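Local coordinates for thiosulfate sulfurtransferase YnjE (Escherichia coli, PDB 2WLR), which catalyses the transfer of sulfur from thiosulfate to cyanide, yielding thiocyanate and sulfite, as a periplasmic monomer containing rhodanese domains, at residues Q129-H132 with D133-Q136; D170-T174 with N175-S179; N184-D188 with E189-A193; A193-K197 with H198-H202. All coordinates share one frame; numbering follows the deposited sequence.

Interaction 1. Residues Q129-H132 with D133-Q136; sequences QWLH and DLQQ
His132 turns one face of its imidazole to the side chain of Gln136, whose CG stands 3.9 Å from the ring centroid, a CH-pi contact shifted toward the rim near CE1 of His132. The ring lies nearly parallel to the amide of Gln136, their planes 8° apart. A water lies between His132 ND1 and Gln135 OE1, though its distance to OE1 is unusually short and that bond therefore doubtful. One turn of helix links Gln129 to Asp133: a bend at chi2 (65°) brings NE2 of Gln129 to 3.0 Å from OD1 of Asp133. The acceptor sits in the plane of the amide, whereas the donor approaches from above the carboxylate. Behind this pair, Asp133 N donates to Gln129 O at 2.8 Å. The buried flank is apolar. CD2 of Leu134 rests 4.0 Å from CH2 of Trp130 and 4.2 Å from CD1 of Leu131, and these side chains pack on strands 148-154 and 205-209, while Trp130 NE1 bonds to Thr141 O. Helix 128-135 is thus amphipathic: leucine and tryptophan face the parallel sheet of the rhodanese-like domain, while Gln129 pairs with Asp133 and His132 with Gln136, His132 and Gln135 also bordering Trp241.

Interaction 2. Residues D170-T174 with N175-S179; sequences DYIDT and NEVES
Asn175 N meets OD1 of Asp173 at 2.9 Å, closing an Asx turn where strand 170-173, an outermost strand of the parallel sheet in this rhodanese-like domain, gives way to a short 3-10 turn. The N-H comes from above the carboxylate plane, and a water donates to both Asp173 OD2 and OD1 of Asn175. Next, Glu176 binds the same residue twice. Its N donates to Asp173 O at 2.8 Å, and its side chain, extended beyond CG, runs back along the strand so that OE2 accepts from Asp173 N at 3.0 Å, on the anti side and 32° out of the carboxylate plane. Aspartate and glutamate therefore hold the turn reciprocally, each using its carboxylate to take a backbone N-H of the facing segment. Glu176 OE1 is occupied elsewhere, by His198 NE2 and Lys197 NZ. Val177 continues the turn with N 2.9 Å from Thr174 O, and its CG1 lies 4.4 Å from CG2 of Ile172 on the buried side. Glu178 ends the walk: its carboxylate takes Arg218 through OE1 and Trp369 through OE2, and lies close to a bound HEPES molecule. One further link leads back to the first segment, a water 2.6 Å from Glu178 OE2, to which it donates, and 2.8 Å from Thr174 OG1.

Interaction 3. Residues N184-D188 with E189-A193; sequences NKVSD and EQLKA
Leu191 N reaches back to Ser187 O at 2.8 Å as the extended chain leaving strand 184-185 turns into helix 188-197. Lys192 N repeats the pattern with Asp188 O at 2.9 Å, which sets the first regular helical turns. Ser187 occupies the N-cap position. Its OG, placed between the backbone N and the carbonyl carbon (chi1 69°), is aimed at the opening turn and accepts from Gln190 N at 3.2 Å, with an N-H to acceptor angle of 164°. The methylene CG of Gln190 passes 3.5 Å from this same OG of Ser187. With only a methyl group at Ser187, as in an alanine, the N-H of Gln190 would probably lose its capping acceptor and the first turn would be less firmly fixed. Just before the cap, Val186 packs against the helix from the side: its CG2 presses on CD2 of Leu191 at 3.4 Å, tighter than usual for two carbons, and lies 3.7 Å from CB of Gln190. A valine one residue before the N-cap meeting a leucine four residues after it makes a hydrophobic staple, which Leu191 extends inward onto Ile222 and Tyr225 of helix 213-226. Asp188 OD1 bonds to Tyr225 OH, a second tie to that helix. Polar cap and apolar staple thus act together, and the acidic side chains of Asp188 and Glu189 in the first turn are likely to interact favourably with the positive end of the helix dipole.

Interaction 4. Residues A193-K197 with H198-H202; sequences AMLAK and HGIRH
A Schellman motif ends helix 188-197, with Gly199 as its C-prime residue. Ile200 N reaches Leu195 O at 3.0 Å, enclosing the tighter turn closed by Gly199 N and Ala196 O, also 3.0 Å apart; the positive phi of Gly199 (69°) allows the chain to reverse. The apolar contact that goes with such an ending is present too, since CG2 of Ile200 touches CD2 of Leu195 at 3.9 Å. His198, the first residue to leave helical geometry, keeps a helical bond from its N to Met194 O, and presents its ring edge to that carbonyl, CD2 of His198 lying 3.1 Å from Met194 O in the ring plane. The selenium of Met194, a selenomethionine, approaches the same CD2 of His198 obliquely at 4.2 Å, while CD of Lys197 runs alongside, 4.0 Å from His198 NE2. Beyond the turn, His198 ND1 bonds to Asp170 OD2 and His198 NE2 to Glu176 OE1, the oxygen that also receives Lys197 NZ. A phenylalanine in place of His198 would probably leave both carboxylates short of a hydrogen-bond partner. With a carboxylate at each ring nitrogen, the imidazole is likely to favour its doubly protonated form, though the nearby ammonium of Lys197 would partly offset this.

Four local contacts follow one another along a single rhodanese-like domain, none closing a long loop. Interaction 1 comes first, on helix 128-135, and touches none of the others; its centre lies about 25 Å from that of interaction 2. Interaction 2 turns the chain off the parallel sheet into strand 178-179, which pairs antiparallel with strand 184-185 at the start of interaction 3, so a hairpin joins the two. Interactions 3 and 4 are the beginning and end of helix 188-197 and share Ala193. From that end His198 reaches back to residues 170-174 and 175-179, tying the helix terminus to the sheet edge. The contacts run in series without crossing.

Interaction 1. Residues Q129-H132 with D133-Q136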
loop_
_atom_site.group_PDB
_atom_site.type_symbol
_atom_site.label_atom_id
_atom_site.label_comp_id
_atom_site.label_asym_id
_atom_site.label_seq_id
_atom_site.Cartn_x
_atom_site.Cartn_y
_atom_site.Cartn_z
ATOM N N GLN A 129 2.728 -7.050 14.958
ATOM C CA GLN A 129 3.206 -8.212 15.693
ATOM C C GLN A 129 4.425 -8.852 15.049
ATOM O O GLN A 129 5.349 -9.308 15.732
ATOM C CB GLN A 129 2.101 -9.244 15.898
ATOM C CG GLN A 129 2.492 -10.283 16.953
ATOM C CD GLN A 129 2.660 -9.682 18.347
ATOM O OE1 GLN A 129 1.809 -8.902 18.801
ATOM N NE2 GLN A 129 3.768 -10.001 19.006
ATOM N N TRP A 130 4.462 -8.873 13.726
ATOM C CA TRP A 130 5.571 -9.497 13.005
ATOM C C TRP A 130 6.846 -8.759 13.350
ATOM O O TRP A 130 7.868 -9.356 13.663
ATOM C CB TRP A 130 5.329 -9.447 11.489
ATOM C CG TRP A 130 6.442 -10.009 10.646
ATOM C CD1 TRP A 130 6.586 -11.315 10.255
ATOM C CD2 TRP A 130 7.559 -9.300 10.082
ATOM N NE1 TRP A 130 7.704 -11.459 9.488
ATOM C CE2 TRP A 130 8.330 -10.242 9.364
ATOM C CE3 TRP A 130 8.001 -7.970 10.128
ATOM C CZ2 TRP A 130 9.503 -9.888 8.708
ATOM C CZ3 TRP A 130 9.152 -7.631 9.463
ATOM C CH2 TRP A 130 9.891 -8.591 8.759
ATOM N N LEU A 131 6.782 -7.435 13.296
ATOM C CA LEU A 131 7.954 -6.623 13.532
ATOM C C LEU A 131 8.376 -6.735 14.982
ATOM O O LEU A 131 9.555 -6.779 15.279
ATOM C CB LEU A 131 7.633 -5.185 13.170
ATOM C CG LEU A 131 8.764 -4.180 13.220
ATOM C CD1 LEU A 131 9.961 -4.685 12.421
ATOM C CD2 LEU A 131 8.226 -2.859 12.680
ATOM N N HIS A 132 7.417 -6.755 15.893
ATOM C CA HIS A 132 7.764 -6.929 17.295
ATOM C C HIS A 132 8.467 -8.281 17.491
ATOM O O HIS A 132 9.533 -8.346 18.120
ATOM C CB HIS A 132 6.530 -6.787 18.161
ATOM C CG HIS A 132 6.804 -6.991 19.607
ATOM N ND1 HIS A 132 7.595 -6.142 20.347
ATOM C CD2 HIS A 132 6.400 -7.968 20.448
ATOM C CE1 HIS A 132 7.660 -6.584 21.590
ATOM N NE2 HIS A 132 6.957 -7.698 21.676
ATOM N N ASP A 133 7.893 -9.343 16.963
ATOM C CA ASP A 133 8.513 -10.673 17.086
ATOM C C ASP A 133 9.919 -10.686 16.495
ATOM O O ASP A 133 10.838 -11.256 17.109
ATOM C CB ASP A 133 7.663 -11.771 16.420
ATOM C CG ASP A 133 6.348 -12.037 17.137
ATOM O OD1 ASP A 133 6.198 -11.656 18.306
ATOM O OD2 ASP A 133 5.445 -12.622 16.499
ATOM N N LEU A 134 10.117 -10.078 15.328
ATOM C CA LEU A 134 11.448 -9.972 14.727
ATOM C C LEU A 134 12.414 -9.308 15.695
ATOM O O LEU A 134 13.494 -9.820 15.959
ATOM C CB LEU A 134 11.392 -9.171 13.436
ATOM C CG LEU A 134 12.716 -8.946 12.704
ATOM C CD1 LEU A 134 13.201 -10.226 12.109
ATOM C CD2 LEU A 134 12.576 -7.844 11.658
ATOM N N GLN A 135 12.009 -8.168 16.246
ATOM C CA GLN A 135 12.858 -7.411 17.170
ATOM C C GLN A 135 13.212 -8.186 18.420
ATOM O O GLN A 135 14.258 -7.945 19.056
ATOM C CB GLN A 135 12.158 -6.123 17.592
ATOM C CG GLN A 135 11.975 -5.126 16.496
ATOM C CD GLN A 135 11.094 -3.929 16.894
ATOM O OE1 GLN A 135 10.331 -3.971 17.864
ATOM N NE2 GLN A 135 11.194 -2.859 16.121
ATOM N N GLN A 136 12.346 -9.116 18.796
ATOM C CA GLN A 136 12.498 -9.867 20.033
ATOM C C GLN A 136 13.311 -11.144 19.822
ATOM O O GLN A 136 13.522 -11.916 20.759
ATOM C CB GLN A 136 11.125 -10.160 20.635
ATOM C CG GLN A 136 10.475 -8.935 21.252
ATOM C CD GLN A 136 11.277 -8.408 22.425
ATOM O OE1 GLN A 136 11.880 -7.333 22.354
ATOM N NE2 GLN A 136 11.322 -9.180 23.494
HETATM O O HOH W 1 9.296 -4.016 20.031
#

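Interaction 2. Residues D170-T174 with N175-S179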
loop_
_atom_site.group_PDB
_atom_site.type_symbol
_atom_site.label_atom_id
_atom_site.label_comp_id
_atom_site.label_asym_id
_atom_site.label_seq_id
_atom_site.Cartn_x
_atom_site.Cartn_y
_atom_site.Cartn_z
ATOM N N ASP A 170 15.367 3.794 13.562
ATOM C CA ASP A 170 16.113 4.982 13.152
ATOM C C ASP A 170 15.082 5.990 12.605
ATOM O O ASP A 170 13.883 5.703 12.598
ATOM C CB ASP A 170 17.163 4.533 12.117
ATOM C CG ASP A 170 18.130 5.612 11.686
ATOM O OD1 ASP A 170 18.320 6.614 12.397
ATOM O OD2 ASP A 170 18.738 5.395 10.606
ATOM N N TYR A 171 15.539 7.170 12.206
ATOM C CA TYR A 171 14.686 8.194 11.610
ATOM C C TYR A 171 15.335 8.749 10.363
ATOM O O TYR A 171 16.555 9.021 10.339
ATOM C CB TYR A 171 14.470 9.340 12.596
ATOM C CG TYR A 171 13.601 10.452 12.056
ATOM C CD1 TYR A 171 12.216 10.414 12.210
ATOM C CD2 TYR A 171 14.155 11.554 11.382
ATOM C CE1 TYR A 171 11.414 11.415 11.703
ATOM C CE2 TYR A 171 13.343 12.571 10.885
ATOM C CZ TYR A 171 11.971 12.501 11.066
ATOM O OH TYR A 171 11.112 13.482 10.613
ATOM N N ILE A 172 14.561 8.855 9.284
ATOM C CA ILE A 172 15.037 9.505 8.069
ATOM C C ILE A 172 14.105 10.687 7.791
ATOM O O ILE A 172 12.876 10.545 7.728
ATOM C CB ILE A 172 15.088 8.569 6.847
ATOM C CG1 ILE A 172 16.225 7.569 6.972
ATOM C CG2 ILE A 172 15.270 9.375 5.528
ATOM C CD1 ILE A 172 16.211 6.519 5.899
ATOM N N ASP A 173 14.698 11.864 7.611
ATOM C CA ASP A 173 14.026 13.055 7.133
ATOM C C ASP A 173 13.897 12.883 5.613
ATOM O O ASP A 173 14.900 12.616 4.927
ATOM C CB ASP A 173 14.940 14.243 7.496
ATOM C CG ASP A 173 14.408 15.601 7.098
ATOM O OD1 ASP A 173 13.520 15.758 6.231
ATOM O OD2 ASP A 173 15.004 16.569 7.636
ATOM N N THR A 174 12.698 13.046 5.064
ATOM C CA THR A 174 12.511 12.925 3.617
ATOM C C THR A 174 13.387 13.905 2.818
ATOM O O THR A 174 13.742 13.653 1.670
ATOM C CB THR A 174 11.039 13.098 3.213
ATOM O OG1 THR A 174 10.509 14.314 3.759
ATOM C CG2 THR A 174 10.185 11.928 3.721
ATOM N N ASN A 175 13.753 15.031 3.423
ATOM C CA ASN A 175 14.674 15.944 2.764
ATOM C C ASN A 175 16.066 15.356 2.534
ATOM O O ASN A 175 16.866 15.935 1.798
ATOM C CB ASN A 175 14.786 17.262 3.548
ATOM C CG ASN A 175 13.494 18.078 3.540
ATOM O OD1 ASN A 175 13.151 18.723 4.541
ATOM N ND2 ASN A 175 12.777 18.068 2.424
ATOM N N GLU A 176 16.379 14.215 3.155
ATOM C CA GLU A 176 17.621 13.484 2.850
ATOM C C GLU A 176 17.556 12.753 1.516
ATOM O O GLU A 176 18.586 12.310 1.012
ATOM C CB GLU A 176 17.960 12.452 3.928
ATOM C CG GLU A 176 18.180 13.019 5.302
ATOM C CD GLU A 176 18.429 11.936 6.334
ATOM O OE1 GLU A 176 19.398 11.167 6.142
ATOM O OE2 GLU A 176 17.662 11.826 7.316
ATOM N N VAL A 177 16.365 12.561 0.948
ATOM C CA VAL A 177 16.269 11.792 -0.292
ATOM C C VAL A 177 15.733 12.561 -1.501
ATOM O O VAL A 177 15.757 12.024 -2.599
ATOM C CB VAL A 177 15.427 10.511 -0.112
ATOM C CG1 VAL A 177 15.888 9.770 1.146
ATOM C CG2 VAL A 177 13.920 10.838 -0.035
ATOM N N GLU A 178 15.257 13.794 -1.279
ATOM C CA GLU A 178 14.685 14.635 -2.318
ATOM C C GLU A 178 14.997 16.082 -1.960
ATOM O O GLU A 178 15.234 16.407 -0.787
ATOM C CB GLU A 178 13.178 14.395 -2.468
ATOM C CG GLU A 178 12.401 14.768 -1.228
ATOM C CD GLU A 178 10.927 14.523 -1.325
ATOM O OE1 GLU A 178 10.477 13.939 -2.333
ATOM O OE2 GLU A 178 10.194 14.948 -0.400
ATOM N N SER A 179 14.958 16.951 -2.958
ATOM C CA SER A 179 15.275 18.356 -2.716
ATOM C C SER A 179 14.679 19.271 -3.759
ATOM O O SER A 179 14.178 18.839 -4.779
ATOM C CB SER A 179 16.796 18.540 -2.717
ATOM O OG SER A 179 17.295 18.400 -4.025
HETATM O O HOH W 2 18.418 11.691 9.713
HETATM O O HOH W 3 14.984 19.073 6.902
HETATM O O HOH W 4 10.865 16.230 1.773
#

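Interaction 3. Residues N184-D188 with E189-A193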
loop_
_atom_site.group_PDB
_atom_site.type_symbol
_atom_site.label_atom_id
_atom_site.label_comp_id
_atom_site.label_asym_id
_atom_site.label_seq_id
_atom_site.Cartn_x
_atom_site.Cartn_y
_atom_site.Cartn_z
ATOM N N ASN A 184 12.438 16.341 -6.864
ATOM C CA ASN A 184 12.903 15.074 -7.355
ATOM C C ASN A 184 13.931 14.519 -6.392
ATOM O O ASN A 184 14.484 15.212 -5.540
ATOM C CB ASN A 184 13.475 15.199 -8.777
ATOM C CG ASN A 184 12.388 15.161 -9.844
ATOM O OD1 ASN A 184 11.190 15.036 -9.511
ATOM N ND2 ASN A 184 12.773 15.224 -11.104
ATOM N N LYS A 185 14.171 13.220 -6.516
ATOM C CA LYS A 185 15.178 12.565 -5.696
ATOM C C LYS A 185 16.540 13.241 -5.874
ATOM O O LYS A 185 16.865 13.793 -6.924
ATOM C CB LYS A 185 15.288 11.075 -6.031
ATOM C CG LYS A 185 15.799 10.765 -7.426
ATOM C CD LYS A 185 15.941 9.270 -7.613
ATOM C CE LYS A 185 15.980 8.904 -9.074
ATOM N NZ LYS A 185 17.114 9.548 -9.774
ATOM N N VAL A 186 17.321 13.211 -4.805
ATOM C CA VAL A 186 18.732 13.648 -4.889
ATOM C C VAL A 186 19.575 12.745 -5.808
ATOM O O VAL A 186 19.170 11.657 -6.215
ATOM C CB VAL A 186 19.355 13.754 -3.460
ATOM C CG1 VAL A 186 18.559 14.809 -2.601
ATOM C CG2 VAL A 186 19.420 12.376 -2.765
ATOM N N SER A 187 20.777 13.219 -6.119
ATOM C CA SER A 187 21.676 12.502 -7.001
ATOM C C SER A 187 22.074 11.138 -6.449
ATOM O O SER A 187 22.024 10.902 -5.235
ATOM C CB SER A 187 22.935 13.318 -7.264
ATOM O OG SER A 187 23.711 13.406 -6.077
ATOM N N ASP A 188 22.542 10.271 -7.339
ATOM C CA ASP A 188 23.026 8.943 -6.935
ATOM C C ASP A 188 24.107 9.077 -5.862
ATOM O O ASP A 188 24.103 8.344 -4.888
ATOM C CB ASP A 188 23.539 8.144 -8.132
ATOM C CG ASP A 188 22.455 7.874 -9.165
ATOM O OD1 ASP A 188 21.240 7.887 -8.794
ATOM O OD2 ASP A 188 22.824 7.634 -10.318
ATOM N N GLU A 189 25.015 10.038 -6.018
ATOM C CA GLU A 189 26.083 10.225 -5.030
ATOM C C GLU A 189 25.554 10.619 -3.655
ATOM O O GLU A 189 26.088 10.223 -2.603
ATOM C CB GLU A 189 27.095 11.338 -5.430
ATOM C CG GLU A 189 27.523 11.637 -6.833
ATOM C CD GLU A 189 26.474 12.269 -7.763
ATOM O OE1 GLU A 189 26.430 13.519 -8.025
ATOM O OE2 GLU A 189 25.768 11.454 -8.336
ATOM N N GLN A 190 24.565 11.512 -3.629
ATOM C CA GLN A 190 23.922 11.873 -2.376
ATOM C C GLN A 190 23.130 10.698 -1.795
ATOM O O GLN A 190 23.140 10.504 -0.583
ATOM C CB GLN A 190 23.032 13.121 -2.506
ATOM C CG GLN A 190 23.813 14.401 -2.712
ATOM C CD GLN A 190 24.622 14.866 -1.502
ATOM O OE1 GLN A 190 25.378 15.850 -1.593
ATOM N NE2 GLN A 190 24.467 14.195 -0.383
ATOM N N LEU A 191 22.476 9.896 -2.626
ATOM C CA LEU A 191 21.835 8.678 -2.114
ATOM C C LEU A 191 22.841 7.730 -1.476
ATOM O O LEU A 191 22.594 7.155 -0.427
ATOM C CB LEU A 191 21.049 7.939 -3.209
ATOM C CG LEU A 191 19.818 8.681 -3.749
ATOM C CD1 LEU A 191 19.191 7.824 -4.856
ATOM C CD2 LEU A 191 18.807 9.001 -2.687
ATOM N N LYS A 192 23.974 7.552 -2.135
ATOM C CA LYS A 192 25.056 6.746 -1.590
ATOM C C LYS A 192 25.462 7.241 -0.219
ATOM O O LYS A 192 25.651 6.450 0.707
ATOM C CB LYS A 192 26.240 6.801 -2.536
ATOM C CG LYS A 192 27.433 5.934 -2.228
ATOM C CD LYS A 192 28.500 6.223 -3.288
ATOM C CE LYS A 192 29.599 5.207 -3.260
ATOM N NZ LYS A 192 30.441 5.373 -2.090
ATOM N N ALA A 193 25.559 8.550 -0.030
ATOM C CA ALA A 193 25.940 9.072 1.273
ATOM C C ALA A 193 24.857 8.792 2.308
ATOM O O ALA A 193 25.138 8.451 3.453
ATOM C CB ALA A 193 26.232 10.588 1.173
#

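Interaction 4. Residues A193-K197 with H198-H202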
loop_
_atom_site.group_PDB
_atom_site.type_symbol
_atom_site.label_atom_id
_atom_site.label_comp_id
_atom_site.label_asym_id
_atom_site.label_seq_id
_atom_site.Cartn_x
_atom_site.Cartn_y
_atom_site.Cartn_z
ATOM N N ALA A 193 25.559 8.550 -0.030
ATOM C CA ALA A 193 25.940 9.072 1.273
ATOM C C ALA A 193 24.857 8.792 2.308
ATOM O O ALA A 193 25.138 8.451 3.453
ATOM C CB ALA A 193 26.232 10.588 1.173
HETATM N N MSE A 194 23.610 8.977 1.909
HETATM C CA MSE A 194 22.489 8.776 2.819
HETATM C C MSE A 194 22.427 7.324 3.299
HETATM O O MSE A 194 22.245 7.044 4.479
HETATM C CB MSE A 194 21.195 9.195 2.084
HETATM C CG MSE A 194 19.869 9.003 2.880
HETATM SE SE MSE A 194 19.157 7.188 2.769
HETATM C CE MSE A 194 18.667 7.074 0.878
ATOM N N LEU A 195 22.618 6.405 2.357
ATOM C CA LEU A 195 22.546 4.972 2.640
ATOM C C LEU A 195 23.659 4.605 3.634
ATOM O O LEU A 195 23.413 3.908 4.642
ATOM C CB LEU A 195 22.593 4.129 1.370
ATOM C CG LEU A 195 21.363 4.242 0.453
ATOM C CD1 LEU A 195 21.677 3.837 -0.955
ATOM C CD2 LEU A 195 20.213 3.363 1.017
ATOM N N ALA A 196 24.867 5.090 3.358
ATOM C CA ALA A 196 25.999 4.833 4.260
ATOM C C ALA A 196 25.732 5.326 5.663
ATOM O O ALA A 196 25.923 4.593 6.651
ATOM C CB ALA A 196 27.275 5.477 3.718
ATOM N N LYS A 197 25.245 6.550 5.777
ATOM C CA LYS A 197 24.993 7.209 7.063
ATOM C C LYS A 197 23.965 6.463 7.909
ATOM O O LYS A 197 24.089 6.369 9.115
ATOM C CB LYS A 197 24.514 8.638 6.780
ATOM C CG LYS A 197 24.279 9.618 7.904
ATOM C CD LYS A 197 23.253 10.750 7.451
ATOM C CE LYS A 197 23.439 11.305 5.998
ATOM N NZ LYS A 197 22.148 11.675 5.211
ATOM N N HIS A 198 22.949 5.906 7.263
ATOM C CA HIS A 198 21.940 5.111 7.957
ATOM C C HIS A 198 22.261 3.606 8.018
ATOM O O HIS A 198 21.418 2.808 8.438
ATOM C CB HIS A 198 20.564 5.365 7.337
ATOM C CG HIS A 198 20.101 6.766 7.526
ATOM N ND1 HIS A 198 19.488 7.199 8.682
ATOM C CD2 HIS A 198 20.246 7.855 6.739
ATOM C CE1 HIS A 198 19.229 8.490 8.577
ATOM N NE2 HIS A 198 19.689 8.918 7.409
ATOM N N GLY A 199 23.482 3.208 7.659
ATOM C CA GLY A 199 23.933 1.840 7.858
ATOM C C GLY A 199 23.267 0.811 6.993
ATOM O O GLY A 199 23.066 -0.326 7.403
ATOM N N ILE A 200 22.923 1.214 5.775
ATOM C CA ILE A 200 22.209 0.365 4.832
ATOM C C ILE A 200 23.129 -0.070 3.685
ATOM O O ILE A 200 23.641 0.787 2.937
ATOM C CB ILE A 200 21.000 1.103 4.244
ATOM C CG1 ILE A 200 20.056 1.571 5.369
ATOM C CG2 ILE A 200 20.274 0.203 3.228
ATOM C CD1 ILE A 200 18.971 2.583 4.914
ATOM N N ARG A 201 23.377 -1.377 3.535
ATOM C CA ARG A 201 24.003 -1.923 2.333
ATOM C C ARG A 201 22.919 -2.436 1.402
ATOM O O ARG A 201 21.731 -2.539 1.787
ATOM C CB ARG A 201 24.932 -3.090 2.668
ATOM C CG ARG A 201 26.009 -2.787 3.647
ATOM C CD ARG A 201 26.986 -3.967 3.746
ATOM N NE ARG A 201 26.242 -5.191 4.029
ATOM C CZ ARG A 201 25.873 -5.610 5.239
ATOM N NH1 ARG A 201 26.219 -4.948 6.344
ATOM N NH2 ARG A 201 25.171 -6.738 5.347
ATOM N N HIS A 202 23.328 -2.865 0.215
ATOM C CA HIS A 202 22.354 -3.382 -0.744
ATOM C C HIS A 202 21.610 -4.627 -0.200
ATOM O O HIS A 202 20.463 -4.891 -0.579
ATOM C CB HIS A 202 23.015 -3.650 -2.100
ATOM C CG HIS A 202 23.733 -4.964 -2.197
ATOM N ND1 HIS A 202 24.956 -5.192 -1.607
ATOM C CD2 HIS A 202 23.402 -6.111 -2.834
ATOM C CE1 HIS A 202 25.350 -6.428 -1.878
ATOM N NE2 HIS A 202 24.424 -7.002 -2.628
#